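Local coordinates for oligopeptide ABC transporter, periplasmic oligopeptide-binding protein, putative (Thermotoga maritima MSB8, PDB 5IPW) that probably binds oligopeptides outside the cytoplasmic membrane and hands them to an ABC transporter for uptake, at residues A[119-122]-A[126-129]; A[263-266]-A[272-275]. All blocks are in the same frame, centred on the assembly; numbering follows the deposited sequence.

Two local contacts, one within a loop and one between a strand and the loop after it, lie on the same side of the chain's centre, with their own centres about 18 Å apart and their nearest atoms about 7 Å apart, so they do not touch. Interaction 1 shapes the loop between strand 110-115 and helix 129-140. Interaction 2 spans the connection from strand 263-265 to strand 276-281, later in the sequence. A common neighbour runs past both: V119 of interaction 1 rests on P44, while V264, in a segment of interaction 2, touches L43 and bonds to the backbone of L48 and V50. The centre of interaction 1 is about 28 Å, and that of interaction 2 about 25 Å, from the centre of the chain.

Interaction 1 of 2, residues A[119-122]-A[126-129]; sequences VKWS and PYTA
V119 and Y127 are joined first through the backbone: Y127 N donates to V119 O at 2.8 Å, nearly straight at 163°. This bond belongs to a single bridge that pairs K120 with P126, whose CA atoms are 4.4 Å apart. P126, which has no N-H to offer, suits the exposed side of the contact, while its carbonyl O lies in the plane of the W121 indole, 3.5 Å from W121 CD1.

The aromatic contact is an offset edge-to-face pair. Y127 turns its ring edge toward the face of W121, the planes standing at 86°, with Y127 CD1 3.5 Å from W121 CZ2. Y127 CB adds an off-centre CH-pi contact, 4.2 Å from the centroid of the five-membered ring of W121.

Apolar packing completes the contact. V119 CG1 sits 3.8 Å from Y127 CB, the two side chains lying alongside each other; with CG anti to the backbone N (chi1 173°), Y127 carries its ring between the valine methyl and the indole.

The buried polar ends are satisfied within the protein: Y127 OH by T188 O, and W121 NE1 by D131 OD2 in helix 129-140, which T128 caps. Were W121 an alanine, Y127 would probably lose the surface its edge rests on, and D131 its indole partner. The G-V-K-aromatic sequence in the loop after strand 110-115 is consistent with the family 5 signature. Chemically, a single backbone hydrogen bond holds the two segments together here, while W121 ties the loop to helix 129-140 through D131 and Y127 ties it to T188.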
loop_
_atom_site.group_PDB
_atom_site.type_symbol
_atom_site.label_atom_id
_atom_site.label_comp_id
_atom_site.label_asym_id
_atom_site.label_seq_id
_atom_site.Cartn_x
_atom_site.Cartn_y
_atom_site.Cartn_z
ATOM N N VAL A 119 25.236 -10.111 10.916
ATOM C CA VAL A 119 24.251 -10.585 9.958
ATOM C C VAL A 119 24.976 -11.114 8.732
ATOM O O VAL A 119 25.862 -10.459 8.188
ATOM C CB VAL A 119 23.276 -9.483 9.511
ATOM C CG1 VAL A 119 22.446 -9.957 8.324
ATOM C CG2 VAL A 119 22.361 -9.078 10.654
ATOM N N LYS A 120 24.576 -12.298 8.295
ATOM C CA LYS A 120 25.168 -12.913 7.133
ATOM C C LYS A 120 24.115 -13.138 6.058
ATOM O O LYS A 120 22.955 -13.396 6.367
ATOM C CB LYS A 120 25.847 -14.228 7.537
ATOM C CG LYS A 120 27.180 -14.017 8.250
ATOM C CD LYS A 120 27.613 -15.222 9.078
ATOM C CE LYS A 120 27.720 -14.909 10.571
ATOM N NZ LYS A 120 26.424 -14.562 11.219
ATOM N N TRP A 121 24.532 -13.015 4.799
ATOM C CA TRP A 121 23.708 -13.406 3.652
ATOM C C TRP A 121 23.432 -14.901 3.693
ATOM O O TRP A 121 24.094 -15.636 4.427
ATOM C CB TRP A 121 24.417 -13.072 2.334
ATOM C CG TRP A 121 24.571 -11.608 2.076
ATOM C CD1 TRP A 121 25.629 -10.817 2.425
ATOM C CD2 TRP A 121 23.638 -10.757 1.409
ATOM N NE1 TRP A 121 25.407 -9.525 2.024
ATOM C CE2 TRP A 121 24.191 -9.457 1.401
ATOM C CE3 TRP A 121 22.386 -10.962 0.828
ATOM C CZ2 TRP A 121 23.533 -8.370 0.825
ATOM C CZ3 TRP A 121 21.733 -9.884 0.257
ATOM C CH2 TRP A 121 22.304 -8.603 0.267
ATOM N N SER A 122 22.476 -15.354 2.881
ATOM C CA SER A 122 22.048 -16.764 2.878
ATOM C C SER A 122 23.147 -17.771 2.493
ATOM O O SER A 122 23.022 -18.959 2.766
ATOM C CB SER A 122 20.828 -16.943 1.975
ATOM O OG SER A 122 21.112 -16.544 0.644
ATOM N N PRO A 126 29.326 -11.988 4.928
ATOM C CA PRO A 126 28.862 -10.920 5.814
ATOM C C PRO A 126 28.051 -9.828 5.125
ATOM O O PRO A 126 28.361 -9.404 4.015
ATOM C CB PRO A 126 30.156 -10.340 6.398
ATOM C CG PRO A 126 31.241 -10.801 5.492
ATOM C CD PRO A 126 30.795 -12.101 4.912
ATOM N N TYR A 127 27.006 -9.387 5.812
ATOM C CA TYR A 127 26.185 -8.290 5.353
ATOM C C TYR A 127 26.619 -7.045 6.100
ATOM O O TYR A 127 26.689 -7.052 7.333
ATOM C CB TYR A 127 24.715 -8.571 5.635
ATOM C CG TYR A 127 23.815 -7.410 5.334
ATOM C CD1 TYR A 127 23.690 -6.924 4.049
ATOM C CD2 TYR A 127 23.096 -6.785 6.344
ATOM C CE1 TYR A 127 22.864 -5.851 3.764
ATOM C CE2 TYR A 127 22.270 -5.706 6.071
ATOM C CZ TYR A 127 22.155 -5.249 4.778
ATOM O OH TYR A 127 21.321 -4.195 4.505
ATOM N N THR A 128 26.896 -5.985 5.341
ATOM C CA THR A 128 27.414 -4.741 5.885
ATOM C C THR A 128 26.727 -3.587 5.197
ATOM O O THR A 128 25.957 -3.786 4.259
ATOM C CB THR A 128 28.931 -4.616 5.657
ATOM O OG1 THR A 128 29.197 -4.462 4.259
ATOM C CG2 THR A 128 29.652 -5.854 6.172
ATOM N N ALA A 129 27.022 -2.375 5.655
ATOM C CA ALA A 129 26.462 -1.171 5.058
ATOM C C ALA A 129 27.003 -0.926 3.657
ATOM O O ALA A 129 26.414 -0.167 2.891
ATOM C CB ALA A 129 26.737 0.032 5.940
#

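Interaction 2 of 2, residues A[263-266]-A[272-275]; sequences AVDI and PYID
The carboxylate of D265 and the phenol ring of Y273 meet at the phenol's oxygen, their planes 65° apart and their side chains crossing at about a right angle. D265 OD1 comes to the Y273 ring obliquely, at its hydroxyl end. Y273 OH is placed as donor to D265 OD2 at 2.6 Å, but the hydroxyl is modelled too close to the carboxylate for its position to be certain, so the detail of this bond is doubtful.

With CG anti to the carbonyl carbon (chi1 -70°), Y273 swings its ring across to the strand. A tyrosine suits this place because its largely apolar ring tolerates burial while its hydroxyl reaches a polar partner; the ring is buried, touching N607. An aspartate would supply an acceptor. Neither group depends on the other alone: Y273 OH also bonds to G57 N, and D265 OD2 to N269 ND2 within the intervening loop.

The surrounding backbone has A263 bonded to L271, just before the cis peptide bond of P272. An aspartate-tyrosine pair, its bonding doubtful in detail, thus spans the loop that leads from edge strand 263-265 of one mixed sheet to strand 276-281 of another, part of the framework of a family 5 solute-binding protein.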
loop_
_atom_site.group_PDB
_atom_site.type_symbol
_atom_site.label_atom_id
_atom_site.label_comp_id
_atom_site.label_asym_id
_atom_site.label_seq_id
_atom_site.Cartn_x
_atom_site.Cartn_y
_atom_site.Cartn_z
ATOM N N ALA A 263 16.378 -13.006 12.330
ATOM C CA ALA A 263 15.376 -12.672 13.328
ATOM C C ALA A 263 14.998 -13.917 14.086
ATOM O O ALA A 263 15.061 -15.014 13.551
ATOM C CB ALA A 263 14.149 -12.071 12.679
ATOM N N VAL A 264 14.602 -13.732 15.338
ATOM C CA VAL A 264 14.126 -14.813 16.180
ATOM C C VAL A 264 12.811 -14.458 16.868
ATOM O O VAL A 264 12.346 -13.323 16.830
ATOM C CB VAL A 264 15.158 -15.192 17.263
ATOM C CG1 VAL A 264 16.497 -15.560 16.636
ATOM C CG2 VAL A 264 15.353 -14.054 18.263
ATOM N N ASP A 265 12.225 -15.490 17.448
ATOM C CA ASP A 265 11.118 -15.441 18.399
ATOM C C ASP A 265 11.446 -14.772 19.698
ATOM O O ASP A 265 12.606 -14.634 20.059
ATOM C CB ASP A 265 10.827 -16.879 18.844
ATOM C CG ASP A 265 9.657 -17.436 18.206
ATOM O OD1 ASP A 265 9.084 -16.740 17.351
ATOM O OD2 ASP A 265 9.305 -18.570 18.559
ATOM N N ILE A 266 10.402 -14.482 20.463
ATOM C CA ILE A 266 10.571 -14.182 21.877
ATOM C C ILE A 266 11.190 -15.352 22.658
ATOM O O ILE A 266 11.823 -15.127 23.673
ATOM C CB ILE A 266 9.262 -13.691 22.549
ATOM C CG1 ILE A 266 8.134 -14.716 22.438
ATOM C CG2 ILE A 266 8.818 -12.374 21.930
ATOM C CD1 ILE A 266 6.847 -14.289 23.122
ATOM N N PRO A 272 12.465 -18.402 9.654
ATOM C CA PRO A 272 11.017 -18.638 9.781
ATOM C C PRO A 272 10.700 -19.927 10.505
ATOM O O PRO A 272 11.576 -20.735 10.717
ATOM C CB PRO A 272 10.539 -18.722 8.327
ATOM C CG PRO A 272 11.742 -19.129 7.555
ATOM C CD PRO A 272 12.917 -18.501 8.255
ATOM N N TYR A 273 9.450 -20.116 10.893
ATOM C CA TYR A 273 9.034 -21.389 11.455
ATOM C C TYR A 273 8.940 -22.443 10.354
ATOM O O TYR A 273 9.362 -23.582 10.520
ATOM C CB TYR A 273 7.666 -21.248 12.085
ATOM C CG TYR A 273 7.609 -20.430 13.358
ATOM C CD1 TYR A 273 8.329 -20.803 14.480
ATOM C CD2 TYR A 273 6.786 -19.322 13.451
ATOM C CE1 TYR A 273 8.245 -20.075 15.655
ATOM C CE2 TYR A 273 6.692 -18.599 14.615
ATOM C CZ TYR A 273 7.432 -18.974 15.707
ATOM O OH TYR A 273 7.312 -18.255 16.862
ATOM N N ILE A 274 8.401 -22.020 9.218
ATOM C CA ILE A 274 8.116 -22.901 8.097
ATOM C C ILE A 274 9.386 -23.206 7.290
ATOM O O ILE A 274 10.153 -22.301 6.960
ATOM C CB ILE A 274 7.016 -22.269 7.220
ATOM C CG1 ILE A 274 5.741 -22.116 8.059
ATOM C CG2 ILE A 274 6.755 -23.116 5.980
ATOM C CD1 ILE A 274 4.696 -21.230 7.433
ATOM N N ASP A 275 9.597 -24.485 6.986
ATOM C CA ASP A 275 10.811 -24.941 6.306
ATOM C C ASP A 275 10.788 -24.624 4.809
ATOM O O ASP A 275 11.793 -24.176 4.238
ATOM C CB ASP A 275 10.991 -26.449 6.494
ATOM C CG ASP A 275 11.485 -26.831 7.885
ATOM O OD1 ASP A 275 12.053 -25.973 8.600
ATOM O OD2 ASP A 275 11.334 -28.019 8.255
#